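Long-range contacts in 4-alpha-glucanotransferase (PDB 5B68), which is an amylomaltase that joins an N-terminal beta-sandwich domain to a larger domain of the TIM-barrel clan: residues 161-169 with 521-529; 213-222 with 378-388. All blocks are in the same frame, centred on the assembly; numbering follows the deposited sequence.

Contact 1 of 2, residues 161-169 with 521-529; sequences ITPARLSTA and LAQRGIMGT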
loop_
_atom_site.group_PDB
_atom_site.type_symbol
_atom_site.label_atom_id
_atom_site.label_comp_id
_atom_site.label_asym_id
_atom_site.label_seq_id
_atom_site.Cartn_x
_atom_site.Cartn_y
_atom_site.Cartn_z
ATOM N N ILE A 161 20.721 -6.547 -4.316
ATOM C CA ILE A 161 21.570 -5.474 -3.840
ATOM C C ILE A 161 20.760 -4.139 -3.827
ATOM O O ILE A 161 20.158 -3.718 -4.842
ATOM C CB ILE A 161 22.787 -5.353 -4.758
ATOM C CG1 ILE A 161 23.579 -6.693 -4.832
ATOM C CG2 ILE A 161 23.672 -4.229 -4.298
ATOM C CD1 ILE A 161 24.106 -7.194 -3.481
ATOM N N THR A 162 20.714 -3.518 -2.662
ATOM C CA THR A 162 19.741 -2.482 -2.401
ATOM C C THR A 162 20.461 -1.172 -2.082
ATOM O O THR A 162 21.622 -1.165 -1.673
ATOM C CB THR A 162 18.831 -2.871 -1.269
ATOM O OG1 THR A 162 19.537 -2.843 -0.036
ATOM C CG2 THR A 162 18.140 -4.232 -1.480
ATOM N N PRO A 163 19.816 -0.040 -2.398
ATOM C CA PRO A 163 20.526 1.237 -2.180
ATOM C C PRO A 163 20.568 1.691 -0.732
ATOM O O PRO A 163 19.601 1.520 0.027
ATOM C CB PRO A 163 19.756 2.217 -3.075
ATOM C CG PRO A 163 18.369 1.675 -3.028
ATOM C CD PRO A 163 18.522 0.177 -3.078
ATOM N N ALA A 164 21.674 2.327 -0.352
ATOM C CA ALA A 164 21.776 2.888 0.971
ATOM C C ALA A 164 20.679 3.980 1.271
ATOM O O ALA A 164 20.157 4.015 2.350
ATOM C CB ALA A 164 23.197 3.443 1.195
ATOM N N ARG A 165 20.364 4.827 0.274
ATOM C CA ARG A 165 19.457 5.941 0.465
ATOM C C ARG A 165 18.795 6.344 -0.855
ATOM O O ARG A 165 19.430 6.434 -1.911
ATOM C CB ARG A 165 20.233 7.112 1.029
ATOM C CG ARG A 165 19.360 8.270 1.568
ATOM C CD ARG A 165 20.243 9.435 2.043
ATOM N NE ARG A 165 19.451 10.636 2.406
ATOM C CZ ARG A 165 18.717 10.773 3.501
ATOM N NH1 ARG A 165 18.124 11.946 3.719
ATOM N NH2 ARG A 165 18.578 9.794 4.424
ATOM N N LEU A 166 17.496 6.553 -0.786
ATOM C CA LEU A 166 16.703 7.074 -1.894
ATOM C C LEU A 166 17.176 8.511 -2.247
ATOM O O LEU A 166 17.230 9.353 -1.351
ATOM C CB LEU A 166 15.229 7.136 -1.457
ATOM C CG LEU A 166 14.577 5.801 -1.379
ATOM C CD1 LEU A 166 13.339 5.844 -0.546
ATOM C CD2 LEU A 166 14.274 5.291 -2.787
ATOM N N SER A 167 17.522 8.740 -3.496
ATOM C CA SER A 167 17.953 10.081 -3.987
ATOM C C SER A 167 16.891 11.163 -3.811
ATOM O O SER A 167 17.254 12.342 -3.558
ATOM C CB SER A 167 18.397 9.978 -5.434
ATOM O OG SER A 167 19.366 9.000 -5.539
ATOM N N THR A 168 15.593 10.807 -3.854
ATOM C CA THR A 168 14.551 11.819 -3.678
ATOM C C THR A 168 14.562 12.445 -2.259
ATOM O O THR A 168 14.022 13.549 -2.050
ATOM C CB THR A 168 13.138 11.232 -3.910
ATOM O OG1 THR A 168 13.026 9.988 -3.219
ATOM C CG2 THR A 168 12.818 11.063 -5.447
ATOM N N ALA A 169 15.065 11.713 -1.266
ATOM C CA ALA A 169 15.047 12.175 0.138
ATOM C C ALA A 169 15.792 13.527 0.258
ATOM O O ALA A 169 15.205 14.540 0.676
ATOM C CB ALA A 169 15.609 11.088 1.079
ATOM N N LEU A 521 14.192 3.088 8.555
ATOM C CA LEU A 521 13.417 3.811 7.515
ATOM C C LEU A 521 14.100 5.115 7.139
ATOM O O LEU A 521 14.399 5.379 5.975
ATOM C CB LEU A 521 11.988 4.027 7.931
ATOM C CG LEU A 521 11.125 2.754 8.100
ATOM C CD1 LEU A 521 9.829 3.111 8.774
ATOM C CD2 LEU A 521 10.930 2.014 6.782
ATOM N N ALA A 522 14.449 5.907 8.138
ATOM C CA ALA A 522 14.990 7.244 7.910
ATOM C C ALA A 522 16.302 7.175 7.209
ATOM O O ALA A 522 16.601 7.972 6.344
ATOM C CB ALA A 522 15.256 7.947 9.236
ATOM N N GLN A 523 17.106 6.204 7.592
ATOM C CA GLN A 523 18.408 6.083 6.923
ATOM C C GLN A 523 18.323 5.822 5.440
ATOM O O GLN A 523 19.155 6.310 4.643
ATOM C CB GLN A 523 19.241 4.986 7.564
ATOM C CG GLN A 523 19.781 5.408 8.916
ATOM C CD GLN A 523 20.435 4.259 9.670
ATOM O OE1 GLN A 523 20.567 3.164 9.135
ATOM N NE2 GLN A 523 20.826 4.505 10.938
ATOM N N ARG A 524 17.284 5.132 5.055
ATOM C CA ARG A 524 17.048 4.899 3.609
ATOM C C ARG A 524 16.429 6.017 2.859
ATOM O O ARG A 524 16.130 5.876 1.647
ATOM C CB ARG A 524 16.117 3.679 3.459
ATOM C CG ARG A 524 16.688 2.435 4.034
ATOM C CD ARG A 524 17.370 1.606 2.975
ATOM N NE ARG A 524 17.643 0.302 3.522
ATOM C CZ ARG A 524 18.255 -0.691 2.876
ATOM N NH1 ARG A 524 18.703 -0.609 1.603
ATOM N NH2 ARG A 524 18.401 -1.847 3.536
ATOM N N GLY A 525 16.117 7.133 3.549
ATOM C CA GLY A 525 15.371 8.178 2.960
ATOM C C GLY A 525 13.889 7.968 2.757
ATOM O O GLY A 525 13.298 8.648 1.911
ATOM N N ILE A 526 13.301 7.064 3.562
ATOM C CA ILE A 526 11.890 6.855 3.557
ATOM C C ILE A 526 11.254 7.877 4.504
ATOM O O ILE A 526 11.641 7.958 5.696
ATOM C CB ILE A 526 11.565 5.422 3.930
ATOM C CG1 ILE A 526 12.114 4.479 2.814
ATOM C CG2 ILE A 526 10.069 5.231 4.125
ATOM C CD1 ILE A 526 12.078 2.972 3.169
ATOM N N MET A 527 10.256 8.592 3.994
ATOM C CA MET A 527 9.602 9.663 4.743
ATOM C C MET A 527 8.559 9.145 5.623
ATOM O O MET A 527 7.903 8.126 5.322
ATOM C CB MET A 527 9.039 10.664 3.762
ATOM C CG MET A 527 10.104 11.330 2.922
ATOM S SD MET A 527 9.391 12.625 1.873
ATOM C CE MET A 527 10.712 12.854 0.682
ATOM N N GLY A 528 8.392 9.803 6.775
ATOM C CA GLY A 528 7.264 9.588 7.650
ATOM C C GLY A 528 6.005 10.324 7.241
ATOM O O GLY A 528 5.973 10.973 6.200
ATOM N N THR A 529 4.969 10.232 8.074
ATOM C CA THR A 529 3.722 10.962 7.872
ATOM C C THR A 529 3.369 11.694 9.179
ATOM O O THR A 529 3.268 11.057 10.224
ATOM C CB THR A 529 2.551 10.017 7.500
ATOM O OG1 THR A 529 2.465 8.962 8.475
ATOM C CG2 THR A 529 2.800 9.392 6.191
HETATM O O HOH W 1 18.895 -4.215 2.372
HETATM O O HOH W 2 11.796 9.371 -0.518
#

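Contact 2 of 2, residues 213-222 with 378-388; sequences ADFLLINPMH and GMSIGIMADLA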
loop_
_atom_site.group_PDB
_atom_site.type_symbol
_atom_site.label_atom_id
_atom_site.label_comp_id
_atom_site.label_asym_id
_atom_site.label_seq_id
_atom_site.Cartn_x
_atom_site.Cartn_y
_atom_site.Cartn_z
ATOM N N ALA A 213 1.148 22.424 -7.291
ATOM C CA ALA A 213 1.288 21.080 -6.798
ATOM C C ALA A 213 2.353 20.335 -7.578
ATOM O O ALA A 213 2.334 20.378 -8.807
ATOM C CB ALA A 213 -0.054 20.359 -6.921
ATOM N N ASP A 214 3.222 19.601 -6.876
ATOM C CA ASP A 214 4.252 18.757 -7.511
ATOM C C ASP A 214 3.901 17.243 -7.506
ATOM O O ASP A 214 4.591 16.468 -8.218
ATOM C CB ASP A 214 5.620 18.993 -6.896
ATOM C CG ASP A 214 6.377 20.127 -7.604
ATOM O OD1 ASP A 214 6.386 20.104 -8.844
ATOM O OD2 ASP A 214 6.862 21.070 -6.910
ATOM N N PHE A 215 2.853 16.862 -6.793
ATOM C CA PHE A 215 2.362 15.509 -6.868
ATOM C C PHE A 215 0.865 15.459 -6.667
ATOM O O PHE A 215 0.295 16.361 -6.115
ATOM C CB PHE A 215 3.074 14.615 -5.861
ATOM C CG PHE A 215 2.837 14.985 -4.443
ATOM C CD1 PHE A 215 1.773 14.467 -3.764
ATOM C CD2 PHE A 215 3.692 15.822 -3.780
ATOM C CE1 PHE A 215 1.546 14.794 -2.461
ATOM C CE2 PHE A 215 3.472 16.152 -2.471
ATOM C CZ PHE A 215 2.406 15.638 -1.810
ATOM N N LEU A 216 0.259 14.382 -7.140
ATOM C CA LEU A 216 -1.117 14.072 -6.852
ATOM C C LEU A 216 -1.164 12.662 -6.227
ATOM O O LEU A 216 -0.967 11.660 -6.899
ATOM C CB LEU A 216 -1.970 14.114 -8.115
ATOM C CG LEU A 216 -3.425 13.795 -7.909
ATOM C CD1 LEU A 216 -4.123 14.876 -7.092
ATOM C CD2 LEU A 216 -4.066 13.620 -9.260
ATOM N N LEU A 217 -1.364 12.646 -4.918
ATOM C CA LEU A 217 -1.471 11.385 -4.144
ATOM C C LEU A 217 -2.867 10.919 -4.279
ATOM O O LEU A 217 -3.824 11.675 -4.026
ATOM C CB LEU A 217 -1.093 11.618 -2.669
ATOM C CG LEU A 217 -1.366 10.576 -1.616
ATOM C CD1 LEU A 217 -0.598 9.288 -1.938
ATOM C CD2 LEU A 217 -0.922 10.990 -0.242
ATOM N N ILE A 218 -3.014 9.645 -4.596
ATOM C CA ILE A 218 -4.285 9.013 -4.740
ATOM C C ILE A 218 -4.460 7.754 -3.872
ATOM O O ILE A 218 -3.552 7.280 -3.186
ATOM C CB ILE A 218 -4.631 8.732 -6.219
ATOM C CG1 ILE A 218 -3.611 7.740 -6.825
ATOM C CG2 ILE A 218 -4.664 10.040 -7.003
ATOM C CD1 ILE A 218 -3.969 7.234 -8.184
ATOM N N ASN A 219 -5.691 7.285 -3.832
ATOM C CA ASN A 219 -5.999 5.997 -3.223
ATOM C C ASN A 219 -5.352 4.862 -3.974
ATOM O O ASN A 219 -5.022 5.007 -5.137
ATOM C CB ASN A 219 -7.516 5.752 -3.205
ATOM C CG ASN A 219 -8.132 5.885 -4.595
ATOM O OD1 ASN A 219 -8.404 4.878 -5.328
ATOM N ND2 ASN A 219 -8.316 7.079 -5.011
ATOM N N PRO A 220 -5.242 3.676 -3.295
ATOM C CA PRO A 220 -4.790 2.494 -3.993
ATOM C C PRO A 220 -5.703 2.229 -5.187
ATOM O O PRO A 220 -6.936 2.449 -5.129
ATOM C CB PRO A 220 -4.950 1.371 -2.922
ATOM C CG PRO A 220 -4.924 2.064 -1.580
ATOM C CD PRO A 220 -5.535 3.403 -1.879
ATOM N N MET A 221 -5.094 1.727 -6.238
ATOM C CA MET A 221 -5.812 1.430 -7.492
ATOM C C MET A 221 -5.750 -0.062 -7.911
ATOM O O MET A 221 -5.915 -0.433 -9.097
ATOM C CB MET A 221 -5.166 2.261 -8.574
ATOM C CG MET A 221 -5.100 3.767 -8.269
ATOM S SD MET A 221 -6.744 4.489 -8.434
ATOM C CE MET A 221 -6.768 4.648 -10.219
ATOM N N HIS A 222 -5.477 -0.888 -6.923
ATOM C CA HIS A 222 -5.309 -2.314 -7.122
ATOM C C HIS A 222 -6.633 -2.970 -7.566
ATOM O O HIS A 222 -7.732 -2.591 -7.153
ATOM C CB HIS A 222 -4.902 -3.023 -5.844
ATOM C CG HIS A 222 -3.815 -2.394 -5.046
ATOM N ND1 HIS A 222 -2.546 -2.233 -5.542
ATOM C CD2 HIS A 222 -3.780 -1.968 -3.756
ATOM C CE1 HIS A 222 -1.778 -1.714 -4.594
ATOM N NE2 HIS A 222 -2.520 -1.490 -3.530
ATOM N N GLY A 378 4.136 20.128 -15.358
ATOM C CA GLY A 378 5.150 20.683 -14.466
ATOM C C GLY A 378 5.405 19.962 -13.163
ATOM O O GLY A 378 6.254 20.387 -12.363
ATOM N N MET A 379 4.680 18.889 -12.877
ATOM C CA MET A 379 4.924 18.192 -11.624
ATOM C C MET A 379 6.299 17.522 -11.601
ATOM O O MET A 379 6.644 16.789 -12.499
ATOM C CB MET A 379 3.852 17.138 -11.379
ATOM C CG MET A 379 2.468 17.679 -11.123
ATOM S SD MET A 379 1.407 16.475 -10.323
ATOM C CE MET A 379 0.177 17.538 -9.583
ATOM N N SER A 380 7.054 17.780 -10.543
ATOM C CA SER A 380 8.327 17.127 -10.286
ATOM C C SER A 380 8.214 15.635 -9.955
ATOM O O SER A 380 9.091 14.851 -10.275
ATOM C CB SER A 380 9.145 17.883 -9.244
ATOM O OG SER A 380 8.682 17.649 -7.951
ATOM N N ILE A 381 7.157 15.292 -9.239
ATOM C CA ILE A 381 6.885 13.917 -8.867
ATOM C C ILE A 381 5.813 13.270 -9.734
ATOM O O ILE A 381 6.046 12.249 -10.315
ATOM C CB ILE A 381 6.462 13.856 -7.391
ATOM C CG1 ILE A 381 7.631 14.266 -6.518
ATOM C CG2 ILE A 381 5.970 12.486 -6.993
ATOM C CD1 ILE A 381 7.221 14.760 -5.162
ATOM N N GLY A 382 4.672 13.921 -9.875
ATOM C CA GLY A 382 3.573 13.307 -10.590
ATOM C C GLY A 382 2.602 12.552 -9.706
ATOM O O GLY A 382 2.343 12.934 -8.600
ATOM N N ILE A 383 2.009 11.508 -10.249
ATOM C CA ILE A 383 1.126 10.685 -9.469
ATOM C C ILE A 383 1.931 10.010 -8.375
ATOM O O ILE A 383 2.988 9.478 -8.633
ATOM C CB ILE A 383 0.464 9.601 -10.332
ATOM C CG1 ILE A 383 -0.207 10.228 -11.558
ATOM C CG2 ILE A 383 -0.522 8.803 -9.502
ATOM C CD1 ILE A 383 -1.055 11.421 -11.236
ATOM N N MET A 384 1.388 10.017 -7.172
ATOM C CA MET A 384 1.940 9.242 -6.090
ATOM C C MET A 384 0.901 8.179 -5.752
ATOM O O MET A 384 -0.195 8.453 -5.366
ATOM C CB MET A 384 2.289 10.156 -4.910
ATOM C CG MET A 384 2.639 9.476 -3.612
ATOM S SD MET A 384 2.938 10.683 -2.305
ATOM C CE MET A 384 4.334 11.507 -3.058
ATOM N N ALA A 385 1.293 6.939 -5.945
ATOM C CA ALA A 385 0.458 5.806 -5.687
ATOM C C ALA A 385 0.440 5.432 -4.195
ATOM O O ALA A 385 1.311 5.852 -3.397
ATOM C CB ALA A 385 0.970 4.650 -6.578
ATOM N N ASP A 386 -0.590 4.709 -3.788
ATOM C CA ASP A 386 -0.747 4.225 -2.410
ATOM C C ASP A 386 -0.819 2.691 -2.462
ATOM O O ASP A 386 -1.577 2.164 -3.251
ATOM C CB ASP A 386 -2.033 4.802 -1.797
ATOM C CG ASP A 386 -2.193 4.556 -0.294
ATOM O OD1 ASP A 386 -1.546 3.714 0.345
ATOM O OD2 ASP A 386 -3.086 5.154 0.269
ATOM N N LEU A 387 -0.070 2.023 -1.587
ATOM C CA LEU A 387 0.011 0.526 -1.530
ATOM C C LEU A 387 -0.743 0.076 -0.327
ATOM O O LEU A 387 -0.356 0.370 0.806
ATOM C CB LEU A 387 1.459 0.108 -1.436
ATOM C CG LEU A 387 1.800 -1.403 -1.314
ATOM C CD1 LEU A 387 1.217 -2.197 -2.484
ATOM C CD2 LEU A 387 3.305 -1.529 -1.185
ATOM N N ALA A 388 -1.852 -0.633 -0.537
ATOM C CA ALA A 388 -2.563 -1.244 0.510
ATOM C C ALA A 388 -1.650 -2.271 1.269
ATOM O O ALA A 388 -0.666 -2.756 0.689
ATOM C CB ALA A 388 -3.776 -1.930 -0.115
HETATM O O HOH W 3 -3.634 7.657 -0.421
HETATM O O HOH W 4 -2.458 4.363 -6.199
HETATM O O HOH W 5 -2.195 1.524 -5.951
#

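Contact 1 of 2, residues 161-169 with 521-529
NH1 of Arg-524 is held by two acceptors of the opposing segment: the carbonyl oxygen of Pro-163 at 2.8 Å and Thr-162 OG1 at 2.9 Å. The Thr-162 bond is the straighter, 161° at the hydrogen, and lies nearly in the guanidinium plane; Pro-163 O is tilted from that plane and is met from above its own carbonyl plane. A bend at chi2 (-96°) brings the guanidinium back to the 161-169 segment, although the Arg-524 side chain sets out away from it. A water joins Thr-162 OG1 to Arg-524 NH2, so the group is fixed at two nitrogens.

The backbones meet at the C-terminal end of helix 515-523. Leu-166 N donates to Arg-524 O at 2.9 Å, almost straight at 177°. Gly-525 follows with positive phi in a Schellman motif. It turns its CA to Ala-169 CB, 3.5 Å away, a spacing that a side chain on that side would not allow; the positive phi likewise favours glycine. Arg-165, extended from CG to NE, brings NH2 to within 3.3 Å of Ala-522 O in a weak bond, while its NH1 forms a salt bridge with Asp-170. On the apolar side, Leu-166 CD1 packs on Ile-526 CG1 at 3.8 Å.

The contact thus joins the end of sandwich strand 153-162 and the start of helix 167-174 to the turn between helix 515-523 and barrel strand 528-531. Val-80 of strand 76-80 touches Arg-524, and both Leu-166 and Ile-526 rest on Val-505 of strand 504-507 and on helix 487-500.

Contact 2 of 2, residues 213-222 with 378-388
The methyl of Met-384 lies over one face of the Phe-215 ring in a parallel strand pair of the TIM-type barrel, where strand 215-218 runs beside strand 382-387. Met-384 CE is 4.2 Å from the centroid of the Phe-215 ring and 19° off its normal, a CH-pi contact; SD lies obliquely, completing a Met-aromatic pair. The bend at chi3 (-62°) of Met-384 turns the methyl over the ring, while its CG fits against Leu-217 CD1 at 3.6 Å. Ile-381 lies alongside Phe-215, pointing the same way, with CG2 against the phenylalanine CB.

On the other face Leu-216 CD2 meets Ile-383 CD1 at 4.2 Å, and Ile-383 CG2 meets Ile-218 CD1. Leu-201 of helix 198-209 covers both Leu-216 and Ile-218. Toward Ala-213 and Asp-214, the extended Met-379 reaches across the backbone, placing CE 3.6 Å from Phe-215 C and 3.9 Å from Ala-213 CB.

The ladder runs from Leu-216 N to Gly-382 O, from Met-384 N to Leu-216 O and from Ile-218 N to Met-384 O. Before it, Asp-214 O accepts from both Ile-381 N and Gly-382 N, and Asp-214 OD1 takes Ser-380 N on its anti side; its OD2 pairs with Arg-177.

After Ile-218 N direct backbone bonds give way to waters: one joins Ile-218 O to Asp-386 OD2, one Asn-219 O to Asp-386 N and one Met-221 N to Asp-386 O. Pro-220 lies beside Asp-386, with CD 3.7 Å from OD2, an oxygen also bonded to Tyr-235 OH. At the far end Ala-388 N donates to His-222 NE2 at 3.2 Å, only 6° out of the imidazole plane.

In the fold
Contact 2 pairs two neighbouring strands inside the parallel barrel sheet, whereas contact 1 brings the exit from the N-terminal sandwich against the turn entering barrel strand 528-531. Their centres are 18 Å apart and their nearest atoms about 6 Å, so they do not touch, yet both bear on the eight-stranded parallel barrel sheet. Along the chain, residues 213-222 and 378-388 both fall between the two halves of contact 1. Bound small molecules lie near both ends of contact 2: a sulfate about 4 Å from the Ser-380 side chain and a BTB molecule about 5 Å from that of Ala-388. Each was probably picked up from the crystallisation solution, so neither by itself identifies a functional site.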